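Local structure of structural polyprotein, VP3 (Israeli acute paralysis virus, 5CDD) at residues Gly41-Lys44 / Asp45-Ser49; Met54-Gly57 / Tyr58-Asn62; Gly172-Gln175 / Asp176-Thr179; Tyr191-Leu195 / Thr196-Glu200; Asn226-Asn229 / Phe230-Phe234. The protein probably serves as a structural protein of the virus capsid, forming the VP3 part of a longer structural polyprotein. All coordinates share one frame; numbering follows the deposited sequence.

Contact 1: residues Gly41-Lys44 / Asp45-Ser49; sequences GDLK and DVFPS
L43 and V46 meet across a tight reverse turn. V46 N donates to L43 O at 3.0 Å. The bond is fairly straight (156° at the hydrogen), but the donor lies well above the carbonyl plane. F47 N also approaches L43 O, at 3.4 Å, and that bond is weak. The side chains of L43 and F47 touch on one flank, where L43 CD2 comes to 3.7 Å from F47 CE2. The methyl comes at the ring obliquely. In L43, CG lies beside the backbone N (chi1 -62°); CD1 continues the extended chain, and the other branch, CD2, is the one that touches the ring. V46 CG1 sits over the centre of the F47 ring, 3.9 Å above the plane. V46 CG2 lies 3.8 Å from D42 O.

The backbone fits a type II beta turn, with K44 and D45 at the two corners. D45 takes the positive phi (82°) that such a turn needs at its third position. The side chains of K44 and D45 run side by side in the same direction, but K44 NZ stays 5.4 Å from D45 OD1. An Asx turn from D42 OD1 to K44 N is doubtful, because that oxygen is poorly placed.

The turn lies in the N-terminal extension, ahead of the beta-rich core, and other subunits hold it. R152 and K153 of one neighbouring subunit bind D45 O and V46 O. K30 of a second neighbouring subunit binds K44 O.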
loop_
_atom_site.group_PDB
_atom_site.type_symbol
_atom_site.label_atom_id
_atom_site.label_comp_id
_atom_site.label_asym_id
_atom_site.label_seq_id
_atom_site.Cartn_x
_atom_site.Cartn_y
_atom_site.Cartn_z
ATOM N N GLY B 41 7.646 -16.345 -28.064
ATOM C CA GLY B 41 7.464 -17.394 -27.077
ATOM C C GLY B 41 8.799 -17.999 -26.686
ATOM O O GLY B 41 9.847 -17.410 -26.950
ATOM N N ASP B 42 8.775 -19.170 -26.059
ATOM C CA ASP B 42 10.013 -19.825 -25.649
ATOM C C ASP B 42 10.697 -20.525 -26.823
ATOM O O ASP B 42 10.152 -20.578 -27.927
ATOM C CB ASP B 42 9.739 -20.836 -24.531
ATOM C CG ASP B 42 8.640 -21.818 -24.887
ATOM O OD1 ASP B 42 8.634 -22.328 -26.028
ATOM O OD2 ASP B 42 7.783 -22.091 -24.021
ATOM N N LEU B 43 11.889 -21.064 -26.575
ATOM C CA LEU B 43 12.665 -21.749 -27.605
ATOM C C LEU B 43 12.157 -23.155 -27.889
ATOM O O LEU B 43 12.728 -23.876 -28.708
ATOM C CB LEU B 43 14.133 -21.817 -27.191
ATOM C CG LEU B 43 14.789 -20.451 -27.029
ATOM C CD1 LEU B 43 16.218 -20.616 -26.546
ATOM C CD2 LEU B 43 14.739 -19.717 -28.359
ATOM N N LYS B 44 11.086 -23.544 -27.204
ATOM C CA LYS B 44 10.500 -24.863 -27.398
ATOM C C LYS B 44 9.979 -24.954 -28.826
ATOM O O LYS B 44 9.188 -24.114 -29.257
ATOM C CB LYS B 44 9.348 -25.086 -26.411
ATOM C CG LYS B 44 8.579 -26.386 -26.605
ATOM C CD LYS B 44 7.395 -26.460 -25.653
ATOM C CE LYS B 44 6.566 -27.712 -25.884
ATOM N NZ LYS B 44 5.406 -27.770 -24.950
ATOM N N ASP B 45 10.436 -25.970 -29.554
ATOM C CA ASP B 45 10.031 -26.192 -30.942
ATOM C C ASP B 45 10.802 -25.343 -31.945
ATOM O O ASP B 45 10.595 -25.460 -33.154
ATOM C CB ASP B 45 8.529 -25.954 -31.100
ATOM C CG ASP B 45 7.705 -27.074 -30.492
ATOM O OD1 ASP B 45 6.515 -26.854 -30.191
ATOM O OD2 ASP B 45 8.243 -28.191 -30.332
ATOM N N VAL B 46 11.685 -24.487 -31.444
ATOM C CA VAL B 46 12.495 -23.655 -32.321
ATOM C C VAL B 46 13.824 -24.380 -32.535
ATOM O O VAL B 46 14.337 -24.436 -33.652
ATOM C CB VAL B 46 12.756 -22.268 -31.711
ATOM C CG1 VAL B 46 13.542 -21.416 -32.693
ATOM C CG2 VAL B 46 11.442 -21.598 -31.368
ATOM N N PHE B 47 14.374 -24.930 -31.454
ATOM C CA PHE B 47 15.631 -25.675 -31.509
ATOM C C PHE B 47 15.403 -27.060 -30.906
ATOM O O PHE B 47 14.705 -27.202 -29.900
ATOM C CB PHE B 47 16.731 -24.944 -30.729
ATOM C CG PHE B 47 16.989 -23.544 -31.213
ATOM C CD1 PHE B 47 17.319 -23.303 -32.543
ATOM C CD2 PHE B 47 16.892 -22.462 -30.339
ATOM C CE1 PHE B 47 17.549 -22.004 -33.000
ATOM C CE2 PHE B 47 17.121 -21.157 -30.788
ATOM C CZ PHE B 47 17.449 -20.930 -32.120
ATOM N N PRO B 48 15.993 -28.101 -31.515
ATOM C CA PRO B 48 15.856 -29.486 -31.048
ATOM C C PRO B 48 16.453 -29.792 -29.675
ATOM O O PRO B 48 15.912 -30.609 -28.930
ATOM C CB PRO B 48 16.523 -30.288 -32.164
ATOM C CG PRO B 48 17.596 -29.361 -32.633
ATOM C CD PRO B 48 16.875 -28.035 -32.696
ATOM N N SER B 49 17.560 -29.135 -29.340
ATOM C CA SER B 49 18.222 -29.366 -28.059
ATOM C C SER B 49 17.267 -29.264 -26.877
ATOM O O SER B 49 16.410 -28.379 -26.830
ATOM C CB SER B 49 19.373 -28.376 -27.868
ATOM O OG SER B 49 20.069 -28.635 -26.660
#

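Contact 2: residues Met54-Gly57 / Tyr58-Asn62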
loop_
_atom_site.group_PDB
_atom_site.type_symbol
_atom_site.label_atom_id
_atom_site.label_comp_id
_atom_site.label_asym_id
_atom_site.label_seq_id
_atom_site.Cartn_x
_atom_site.Cartn_y
_atom_site.Cartn_z
ATOM N N MET B 54 23.366 -22.269 -24.652
ATOM C CA MET B 54 24.205 -21.097 -24.444
ATOM C C MET B 54 24.779 -20.994 -23.038
ATOM O O MET B 54 25.419 -20.003 -22.693
ATOM C CB MET B 54 23.438 -19.822 -24.794
ATOM C CG MET B 54 23.125 -19.712 -26.274
ATOM S SD MET B 54 22.896 -18.019 -26.831
ATOM C CE MET B 54 24.597 -17.486 -26.981
ATOM N N ALA B 55 24.554 -22.022 -22.228
ATOM C CA ALA B 55 25.081 -22.037 -20.872
ATOM C C ALA B 55 26.594 -22.212 -20.972
ATOM O O ALA B 55 27.075 -23.073 -21.709
ATOM C CB ALA B 55 24.468 -23.182 -20.088
ATOM N N ILE B 56 27.343 -21.392 -20.241
ATOM C CA ILE B 56 28.802 -21.463 -20.265
ATOM C C ILE B 56 29.326 -22.882 -20.047
ATOM O O ILE B 56 30.268 -23.311 -20.712
ATOM C CB ILE B 56 29.425 -20.537 -19.195
ATOM C CG1 ILE B 56 29.131 -19.078 -19.537
ATOM C CG2 ILE B 56 30.927 -20.747 -19.128
ATOM C CD1 ILE B 56 29.750 -18.089 -18.569
ATOM N N GLY B 57 28.713 -23.607 -19.116
ATOM C CA GLY B 57 29.148 -24.962 -18.833
ATOM C C GLY B 57 28.917 -25.914 -19.989
ATOM O O GLY B 57 29.710 -26.827 -20.222
ATOM N N TYR B 58 27.826 -25.701 -20.715
ATOM C CA TYR B 58 27.489 -26.546 -21.851
ATOM C C TYR B 58 28.468 -26.327 -22.997
ATOM O O TYR B 58 28.943 -27.286 -23.608
ATOM C CB TYR B 58 26.068 -26.242 -22.331
ATOM C CG TYR B 58 25.620 -27.093 -23.498
ATOM C CD1 TYR B 58 25.333 -28.447 -23.331
ATOM C CD2 TYR B 58 25.499 -26.548 -24.774
ATOM C CE1 TYR B 58 24.935 -29.237 -24.408
ATOM C CE2 TYR B 58 25.102 -27.326 -25.855
ATOM C CZ TYR B 58 24.824 -28.669 -25.665
ATOM O OH TYR B 58 24.440 -29.441 -26.739
ATOM N N VAL B 59 28.765 -25.062 -23.282
ATOM C CA VAL B 59 29.681 -24.705 -24.361
ATOM C C VAL B 59 31.111 -25.165 -24.083
ATOM O O VAL B 59 31.770 -25.734 -24.954
ATOM C CB VAL B 59 29.699 -23.178 -24.595
ATOM C CG1 VAL B 59 30.514 -22.853 -25.837
ATOM C CG2 VAL B 59 28.281 -22.653 -24.729
ATOM N N CYS B 60 31.588 -24.911 -22.867
ATOM C CA CYS B 60 32.939 -25.297 -22.477
ATOM C C CYS B 60 33.058 -26.798 -22.254
ATOM O O CYS B 60 34.163 -27.329 -22.162
ATOM C CB CYS B 60 33.350 -24.562 -21.203
ATOM S SG CYS B 60 33.446 -22.775 -21.383
ATOM N N GLY B 61 31.917 -27.473 -22.158
ATOM C CA GLY B 61 31.920 -28.909 -21.944
ATOM C C GLY B 61 31.977 -29.681 -23.248
ATOM O O GLY B 61 32.095 -30.906 -23.252
ATOM N N ASN B 62 31.888 -28.956 -24.358
ATOM C CA ASN B 62 31.939 -29.562 -25.681
ATOM C C ASN B 62 33.373 -30.028 -25.935
ATOM O O ASN B 62 34.301 -29.222 -25.956
ATOM C CB ASN B 62 31.528 -28.537 -26.737
ATOM C CG ASN B 62 31.367 -29.149 -28.109
ATOM O OD1 ASN B 62 32.209 -29.922 -28.555
ATOM N ND2 ASN B 62 30.288 -28.797 -28.794
#
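A55 O and I56 O accept the two main bonds, both from the turn that follows. V59 N donates to A55 O at 3.0 Å, nearly along the C=O axis. C60 N donates to I56 O at the same length, 3.0 Å, with its donor tilted from the carbonyl plane. Both N-H groups are well aimed (166°). These are i to i+4 bonds and define the short helix 56-60. Y58 N also comes to 2.9 Å from A55 O, but this bond is bent and weak. A55 stands at the N-cap. It carries only a methyl, so its side chain has no polar atom with which to cap the N-H groups of the first turn.

The packing along the helix is light. A55 CB rests 4.1 Å from Y58 CB. The Y58 ring itself leads away, because CG stands opposite the backbone N (chi1 -179°). V59 brings its CG2 branch to 3.3 Å from A55 O. One residue pair further on, I56 CG2 lies 3.9 Å from C60 SG. Further on, N62 N donates to V59 O at 3.3 Å.

M193 of a neighbouring subunit packs on Y58 and V59, so one side of the helix faces the assembly. N62 OD1 accepts from I1 N of the same neighbouring subunit. Within the chain, V59 and C60 lie on helix 122-127, I56 and C60 touch V267 of strand 267-270, and C60 bonds by its backbone to A264 of strand 255-265.

Contact 3: residues Gly172-Gln175 / Asp176-Thr179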
loop_
_atom_site.group_PDB
_atom_site.type_symbol
_atom_site.label_atom_id
_atom_site.label_comp_id
_atom_site.label_asym_id
_atom_site.label_seq_id
_atom_site.Cartn_x
_atom_site.Cartn_y
_atom_site.Cartn_z
ATOM N N GLY B 172 57.366 -23.249 -27.470
ATOM C CA GLY B 172 57.192 -24.688 -27.454
ATOM C C GLY B 172 57.754 -25.300 -26.189
ATOM O O GLY B 172 58.366 -24.600 -25.385
ATOM N N PRO B 173 57.563 -26.611 -25.982
ATOM C CA PRO B 173 58.066 -27.295 -24.789
ATOM C C PRO B 173 59.553 -27.630 -24.867
ATOM O O PRO B 173 60.119 -27.757 -25.954
ATOM C CB PRO B 173 57.200 -28.545 -24.731
ATOM C CG PRO B 173 57.047 -28.880 -26.179
ATOM C CD PRO B 173 56.760 -27.528 -26.810
ATOM N N ASP B 174 60.173 -27.770 -23.700
ATOM C CA ASP B 174 61.586 -28.113 -23.601
ATOM C C ASP B 174 61.658 -29.583 -23.198
ATOM O O ASP B 174 61.913 -29.907 -22.038
ATOM C CB ASP B 174 62.268 -27.255 -22.537
ATOM C CG ASP B 174 63.777 -27.323 -22.617
ATOM O OD1 ASP B 174 64.320 -28.438 -22.769
ATOM O OD2 ASP B 174 64.423 -26.261 -22.521
ATOM N N GLN B 175 61.421 -30.460 -24.168
ATOM C CA GLN B 175 61.423 -31.904 -23.958
ATOM C C GLN B 175 62.636 -32.444 -23.222
ATOM O O GLN B 175 62.504 -33.291 -22.343
ATOM C CB GLN B 175 61.297 -32.608 -25.301
ATOM C CG GLN B 175 60.058 -32.212 -26.060
ATOM C CD GLN B 175 60.353 -31.900 -27.509
ATOM O OE1 GLN B 175 61.089 -30.960 -27.814
ATOM N NE2 GLN B 175 59.782 -32.687 -28.415
ATOM N N ASP B 176 63.818 -31.958 -23.583
ATOM C CA ASP B 176 65.046 -32.418 -22.945
ATOM C C ASP B 176 64.991 -32.284 -21.429
ATOM O O ASP B 176 65.664 -33.014 -20.708
ATOM C CB ASP B 176 66.249 -31.635 -23.479
ATOM C CG ASP B 176 66.354 -31.687 -24.988
ATOM O OD1 ASP B 176 66.437 -32.803 -25.546
ATOM O OD2 ASP B 176 66.357 -30.607 -25.616
ATOM N N GLN B 177 64.177 -31.352 -20.950
ATOM C CA GLN B 177 64.043 -31.111 -19.522
ATOM C C GLN B 177 62.982 -31.982 -18.872
ATOM O O GLN B 177 62.854 -31.997 -17.652
ATOM C CB GLN B 177 63.696 -29.644 -19.280
ATOM C CG GLN B 177 64.815 -28.689 -19.625
ATOM C CD GLN B 177 65.509 -28.145 -18.394
ATOM O OE1 GLN B 177 64.978 -27.274 -17.700
ATOM N NE2 GLN B 177 66.698 -28.662 -18.110
ATOM N N LEU B 178 62.230 -32.717 -19.684
ATOM C CA LEU B 178 61.164 -33.556 -19.160
ATOM C C LEU B 178 61.383 -35.055 -19.339
ATOM O O LEU B 178 60.440 -35.799 -19.608
ATOM C CB LEU B 178 59.836 -33.127 -19.793
ATOM C CG LEU B 178 59.408 -31.694 -19.459
ATOM C CD1 LEU B 178 58.227 -31.298 -20.314
ATOM C CD2 LEU B 178 59.063 -31.591 -17.980
ATOM N N THR B 179 62.631 -35.489 -19.180
ATOM C CA THR B 179 62.980 -36.902 -19.291
ATOM C C THR B 179 63.042 -37.552 -17.910
ATOM O O THR B 179 63.335 -36.890 -16.918
ATOM C CB THR B 179 64.340 -37.093 -19.964
ATOM O OG1 THR B 179 65.354 -36.445 -19.184
ATOM C CG2 THR B 179 64.308 -36.536 -21.387
#
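Two backbone bonds shape the turn. Q177 N donates to D174 O at 2.9 Å, and L178 N donates to Q175 O at 2.7 Å. Both are i to i+3 bonds, as in a 3-10 turn, and both donors lie above the carbonyl planes. The turn follows strand 171-173, which pairs with strand 164-166 in a small hairpin.

Carbon-to-oxygen packing comes next. Q177 CG crosses over to the D174 carboxylate and lies 3.2 Å from D174 OD1. D174 CG stands opposite its backbone N (chi1 -166°), and this turns the carboxylate toward Q177. The carboxylate and the Q177 amide are 52° apart, so they are not stacked. Q177 CB lies 3.3 Å from D174 O, and T179 CG2 is 3.8 Å from Q175 O.

Two polar ends have partners in the same chain. D176 OD2 forms a salt bridge with K165 of strand 164-166. Q175 NE2 bonds to G84 O.

D174 OD1 and D176 OD2 are only 4.1 Å apart. The two acids probably repel each other, and K165, which also touches D174, probably offsets part of that negative charge.

Contact 4: residues Tyr191-Leu195 / Thr196-Glu200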
loop_
_atom_site.group_PDB
_atom_site.type_symbol
_atom_site.label_atom_id
_atom_site.label_comp_id
_atom_site.label_asym_id
_atom_site.label_seq_id
_atom_site.Cartn_x
_atom_site.Cartn_y
_atom_site.Cartn_z
ATOM N N TYR B 191 48.710 -41.158 -13.991
ATOM C CA TYR B 191 47.921 -42.311 -14.392
ATOM C C TYR B 191 48.713 -43.067 -15.450
ATOM O O TYR B 191 49.314 -42.461 -16.338
ATOM C CB TYR B 191 46.580 -41.885 -14.990
ATOM C CG TYR B 191 45.754 -43.060 -15.457
ATOM C CD1 TYR B 191 45.114 -43.893 -14.540
ATOM C CD2 TYR B 191 45.656 -43.375 -16.811
ATOM C CE1 TYR B 191 44.399 -45.011 -14.960
ATOM C CE2 TYR B 191 44.944 -44.494 -17.242
ATOM C CZ TYR B 191 44.319 -45.307 -16.311
ATOM O OH TYR B 191 43.613 -46.413 -16.725
ATOM N N ILE B 192 48.720 -44.390 -15.350
ATOM C CA ILE B 192 49.437 -45.210 -16.312
ATOM C C ILE B 192 48.447 -45.996 -17.157
ATOM O O ILE B 192 47.777 -46.905 -16.667
ATOM C CB ILE B 192 50.400 -46.183 -15.607
ATOM C CG1 ILE B 192 51.469 -45.386 -14.856
ATOM C CG2 ILE B 192 51.047 -47.110 -16.625
ATOM C CD1 ILE B 192 52.464 -46.241 -14.113
ATOM N N LEU B 193 48.351 -45.626 -18.428
ATOM C CA LEU B 193 47.445 -46.287 -19.351
ATOM C C LEU B 193 48.113 -47.529 -19.932
ATOM O O LEU B 193 49.121 -47.431 -20.631
ATOM C CB LEU B 193 47.057 -45.324 -20.477
ATOM C CG LEU B 193 46.024 -45.804 -21.497
ATOM C CD1 LEU B 193 44.717 -46.130 -20.795
ATOM C CD2 LEU B 193 45.809 -44.724 -22.542
ATOM N N ASP B 194 47.549 -48.694 -19.632
ATOM C CA ASP B 194 48.083 -49.960 -20.124
ATOM C C ASP B 194 47.251 -50.428 -21.314
ATOM O O ASP B 194 46.089 -50.801 -21.159
ATOM C CB ASP B 194 48.040 -51.010 -19.013
ATOM C CG ASP B 194 48.862 -52.242 -19.340
ATOM O OD1 ASP B 194 48.606 -52.872 -20.389
ATOM O OD2 ASP B 194 49.766 -52.580 -18.546
ATOM N N LEU B 195 47.852 -50.410 -22.502
ATOM C CA LEU B 195 47.167 -50.816 -23.726
ATOM C C LEU B 195 46.543 -52.209 -23.673
ATOM O O LEU B 195 45.755 -52.576 -24.547
ATOM C CB LEU B 195 48.130 -50.735 -24.916
ATOM C CG LEU B 195 48.479 -49.342 -25.450
ATOM C CD1 LEU B 195 49.066 -48.483 -24.345
ATOM C CD2 LEU B 195 49.465 -49.478 -26.600
ATOM N N THR B 196 46.891 -52.981 -22.649
ATOM C CA THR B 196 46.363 -54.335 -22.493
ATOM C C THR B 196 45.038 -54.349 -21.733
ATOM O O THR B 196 44.263 -55.299 -21.841
ATOM C CB THR B 196 47.372 -55.235 -21.743
ATOM O OG1 THR B 196 48.580 -55.335 -22.508
ATOM C CG2 THR B 196 46.798 -56.627 -21.526
ATOM N N ASN B 197 44.778 -53.292 -20.970
ATOM C CA ASN B 197 43.550 -53.208 -20.190
ATOM C C ASN B 197 42.620 -52.077 -20.619
ATOM O O ASN B 197 41.400 -52.206 -20.527
ATOM C CB ASN B 197 43.886 -53.047 -18.706
ATOM C CG ASN B 197 44.618 -54.247 -18.143
ATOM O OD1 ASN B 197 44.070 -55.349 -18.077
ATOM N ND2 ASN B 197 45.865 -54.040 -17.737
ATOM N N ASP B 198 43.193 -50.973 -21.088
ATOM C CA ASP B 198 42.391 -49.828 -21.503
ATOM C C ASP B 198 42.827 -49.246 -22.841
ATOM O O ASP B 198 43.930 -49.507 -23.317
ATOM C CB ASP B 198 42.466 -48.730 -20.438
ATOM C CG ASP B 198 42.066 -49.224 -19.060
ATOM O OD1 ASP B 198 40.896 -49.624 -18.890
ATOM O OD2 ASP B 198 42.925 -49.213 -18.149
ATOM N N THR B 199 41.947 -48.450 -23.437
ATOM C CA THR B 199 42.217 -47.800 -24.710
ATOM C C THR B 199 42.049 -46.304 -24.483
ATOM O O THR B 199 42.558 -45.484 -25.244
ATOM C CB THR B 199 41.205 -48.241 -25.796
ATOM O OG1 THR B 199 41.294 -49.657 -25.992
ATOM C CG2 THR B 199 41.480 -47.529 -27.113
ATOM N N GLU B 200 41.339 -45.965 -23.410
ATOM C CA GLU B 200 41.052 -44.579 -23.079
ATOM C C GLU B 200 41.190 -44.278 -21.593
ATOM O O GLU B 200 41.343 -45.177 -20.768
ATOM C CB GLU B 200 39.624 -44.261 -23.511
ATOM C CG GLU B 200 39.471 -43.089 -24.447
ATOM C CD GLU B 200 38.102 -43.082 -25.106
ATOM O OE1 GLU B 200 37.090 -43.225 -24.384
ATOM O OE2 GLU B 200 38.040 -42.929 -26.341
#
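D194 O is gripped by two backbone donors. D198 N reaches it at 2.9 Å in an almost straight bond (176°). N197 N reaches it at 2.8 Å, from above the carbonyl plane. The turn leaves strand 189-194, the outermost strand, within this chain, on one side of a four-stranded sheet in a jelly-roll capsid domain. L195 and T196 have the backbone angles of a type I beta turn. An Asx turn is added to it, since T196 N donates to D194 OD1 at 2.8 Å. That oxygen uses its anti lone pair, the one away from OD2. D194 CG lies opposite the backbone N (chi1 -167°), which brings the carboxylate alongside T196. The N197 amide crosses nearby at an angle of 57° to the carboxylate, with N197 ND2 3.8 Å from D194 CG.

The chain then returns past L193 and Y191. Y191 OH accepts a bond from N10 ND2 of a neighbouring subunit. E200 O accepts from the same ND2. The E200 side chain forms a salt bridge with R140 of the same chain, and a second one with R90 of another neighbouring subunit.

L193 CD1 lies in the plane of the Y191 ring, at its edge. It is 3.5 Å from D198 CB and also 3.5 Å from E200 O.

Contact 5: residues Asn226-Asn229 / Phe230-Phe234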
loop_
_atom_site.group_PDB
_atom_site.type_symbol
_atom_site.label_atom_id
_atom_site.label_comp_id
_atom_site.label_asym_id
_atom_site.label_seq_id
_atom_site.Cartn_x
_atom_site.Cartn_y
_atom_site.Cartn_z
ATOM N N ASN B 226 57.957 -11.727 -25.501
ATOM C CA ASN B 226 56.703 -11.697 -24.765
ATOM C C ASN B 226 56.192 -13.105 -24.489
ATOM O O ASN B 226 55.500 -13.694 -25.312
ATOM C CB ASN B 226 55.668 -10.891 -25.556
ATOM C CG ASN B 226 54.354 -10.732 -24.817
ATOM O OD1 ASN B 226 54.328 -10.392 -23.634
ATOM N ND2 ASN B 226 53.251 -10.956 -25.522
ATOM N N ASN B 227 56.528 -13.630 -23.316
ATOM C CA ASN B 227 56.119 -14.973 -22.930
ATOM C C ASN B 227 55.653 -15.012 -21.478
ATOM O O ASN B 227 55.498 -16.087 -20.904
ATOM C CB ASN B 227 57.289 -15.946 -23.130
ATOM C CG ASN B 227 58.420 -15.712 -22.149
ATOM O OD1 ASN B 227 58.857 -14.582 -21.953
ATOM N ND2 ASN B 227 58.899 -16.782 -21.526
ATOM N N TRP B 228 55.419 -13.843 -20.889
ATOM C CA TRP B 228 54.985 -13.796 -19.497
ATOM C C TRP B 228 53.510 -14.073 -19.272
ATOM O O TRP B 228 53.139 -14.729 -18.298
ATOM C CB TRP B 228 55.319 -12.449 -18.858
ATOM C CG TRP B 228 55.153 -12.487 -17.369
ATOM C CD1 TRP B 228 55.919 -13.188 -16.482
ATOM C CD2 TRP B 228 54.160 -11.797 -16.587
ATOM N NE1 TRP B 228 55.471 -12.973 -15.199
ATOM C CE2 TRP B 228 54.400 -12.127 -15.236
ATOM C CE3 TRP B 228 53.103 -10.932 -16.902
ATOM C CZ2 TRP B 228 53.609 -11.623 -14.195
ATOM C CZ3 TRP B 228 52.319 -10.430 -15.863
ATOM C CH2 TRP B 228 52.580 -10.777 -14.527
ATOM N N ASN B 229 52.664 -13.553 -20.152
ATOM C CA ASN B 229 51.232 -13.771 -20.013
ATOM C C ASN B 229 50.928 -15.236 -20.236
ATOM O O ASN B 229 49.955 -15.768 -19.704
ATOM C CB ASN B 229 50.447 -12.931 -21.020
ATOM C CG ASN B 229 50.508 -11.451 -20.716
ATOM O OD1 ASN B 229 50.167 -11.013 -19.613
ATOM N ND2 ASN B 229 50.945 -10.668 -21.695
ATOM N N PHE B 230 51.776 -15.882 -21.026
ATOM C CA PHE B 230 51.622 -17.293 -21.328
ATOM C C PHE B 230 51.709 -18.108 -20.045
ATOM O O PHE B 230 50.851 -18.944 -19.769
ATOM C CB PHE B 230 52.715 -17.741 -22.296
ATOM C CG PHE B 230 52.671 -19.203 -22.616
ATOM C CD1 PHE B 230 51.694 -19.713 -23.463
ATOM C CD2 PHE B 230 53.583 -20.078 -22.040
ATOM C CE1 PHE B 230 51.625 -21.077 -23.731
ATOM C CE2 PHE B 230 53.524 -21.442 -22.300
ATOM C CZ PHE B 230 52.543 -21.943 -23.146
ATOM N N HIS B 231 52.750 -17.853 -19.261
ATOM C CA HIS B 231 52.961 -18.567 -18.008
ATOM C C HIS B 231 51.913 -18.218 -16.962
ATOM O O HIS B 231 51.603 -19.029 -16.090
ATOM C CB HIS B 231 54.359 -18.265 -17.464
ATOM C CG HIS B 231 55.465 -18.798 -18.321
ATOM N ND1 HIS B 231 55.624 -20.144 -18.576
ATOM C CD2 HIS B 231 56.458 -18.168 -18.991
ATOM C CE1 HIS B 231 56.667 -20.318 -19.368
ATOM N NE2 HIS B 231 57.190 -19.136 -19.635
ATOM N N GLU B 232 51.367 -17.011 -17.057
ATOM C CA GLU B 232 50.352 -16.548 -16.118
ATOM C C GLU B 232 48.958 -17.060 -16.474
ATOM O O GLU B 232 47.972 -16.670 -15.850
ATOM C CB GLU B 232 50.332 -15.016 -16.089
ATOM C CG GLU B 232 51.583 -14.387 -15.505
ATOM C CD GLU B 232 51.729 -14.669 -14.023
ATOM O OE1 GLU B 232 50.872 -14.198 -13.241
ATOM O OE2 GLU B 232 52.695 -15.366 -13.641
ATOM N N SER B 233 48.879 -17.944 -17.463
ATOM C CA SER B 233 47.592 -18.470 -17.902
ATOM C C SER B 233 47.390 -19.976 -17.747
ATOM O O SER B 233 46.380 -20.492 -18.220
ATOM C CB SER B 233 47.367 -18.118 -19.376
ATOM O OG SER B 233 47.555 -16.738 -19.622
ATOM N N PHE B 234 48.303 -20.689 -17.087
ATOM C CA PHE B 234 48.124 -22.136 -17.006
ATOM C C PHE B 234 48.203 -22.911 -15.692
ATOM O O PHE B 234 47.441 -23.855 -15.509
ATOM C CB PHE B 234 49.023 -22.787 -18.055
ATOM C CG PHE B 234 48.610 -22.467 -19.460
ATOM C CD1 PHE B 234 47.442 -23.003 -19.992
ATOM C CD2 PHE B 234 49.347 -21.578 -20.232
ATOM C CE1 PHE B 234 47.012 -22.657 -21.269
ATOM C CE2 PHE B 234 48.924 -21.223 -21.514
ATOM C CZ PHE B 234 47.755 -21.763 -22.031
#
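W228 O accepts E232 N at 3.1 Å, an i to i+4 bond that closes one turn of helix 228-231. The single-turn helix sits in a loop between strands 214-215 and 236-247 of the jelly-roll domain. N227 is its N-cap residue, though its side chain makes no capping bond.

The same pair meets again through the side chains. E232 CG lies over the six-membered ring of W228, 3.6 Å from its centroid and only 10° off the normal: a CH-pi contact. The carboxylate beyond it is stacked on the ring, the planes 4° apart, with E232 CD 3.6 Å from W228 CZ2. The E232 chain bends at its second torsion (chi2 -67°), which lays the carboxylate flat on the indole instead of pointing it off. E232 OE1 also has a long, weak ion pair with K215.

S233 OG donates to N229 O at 2.6 Å and also bonds to G218 N, so one hydroxyl ties the helix end to a nearby loop. On the other flank N227 and H231 meet. N227 ND2 lies at the edge of the H231 ring, in its plane, while the amide is turned nearly square to it. One face of the H231 ring receives F230 CD2, 4.0 Å above the plane. H231 CD2 lies 3.0 Å from N227 O.

Overall arrangement
From the N terminus, contact 1 comes first, as a turn in the extension about 30 Å from the chain centre. Contact 2 follows, a short helix about 18 Å away between centres, where the chain enters the core. Contact 3 closes the turn after strand 171-173. Contact 4 closes the turn after strand 189-194, at one edge of the four-stranded sheet within this chain. Contact 5 is a short helix in the loop before strand 236-247. All five run in series; none nests in or crosses another. Contacts 3 and 5 have the closest centres of any pair, about 17 Å apart; strand 171-173 leads into contact 3 and also packs against N227 and F230 of contact 5.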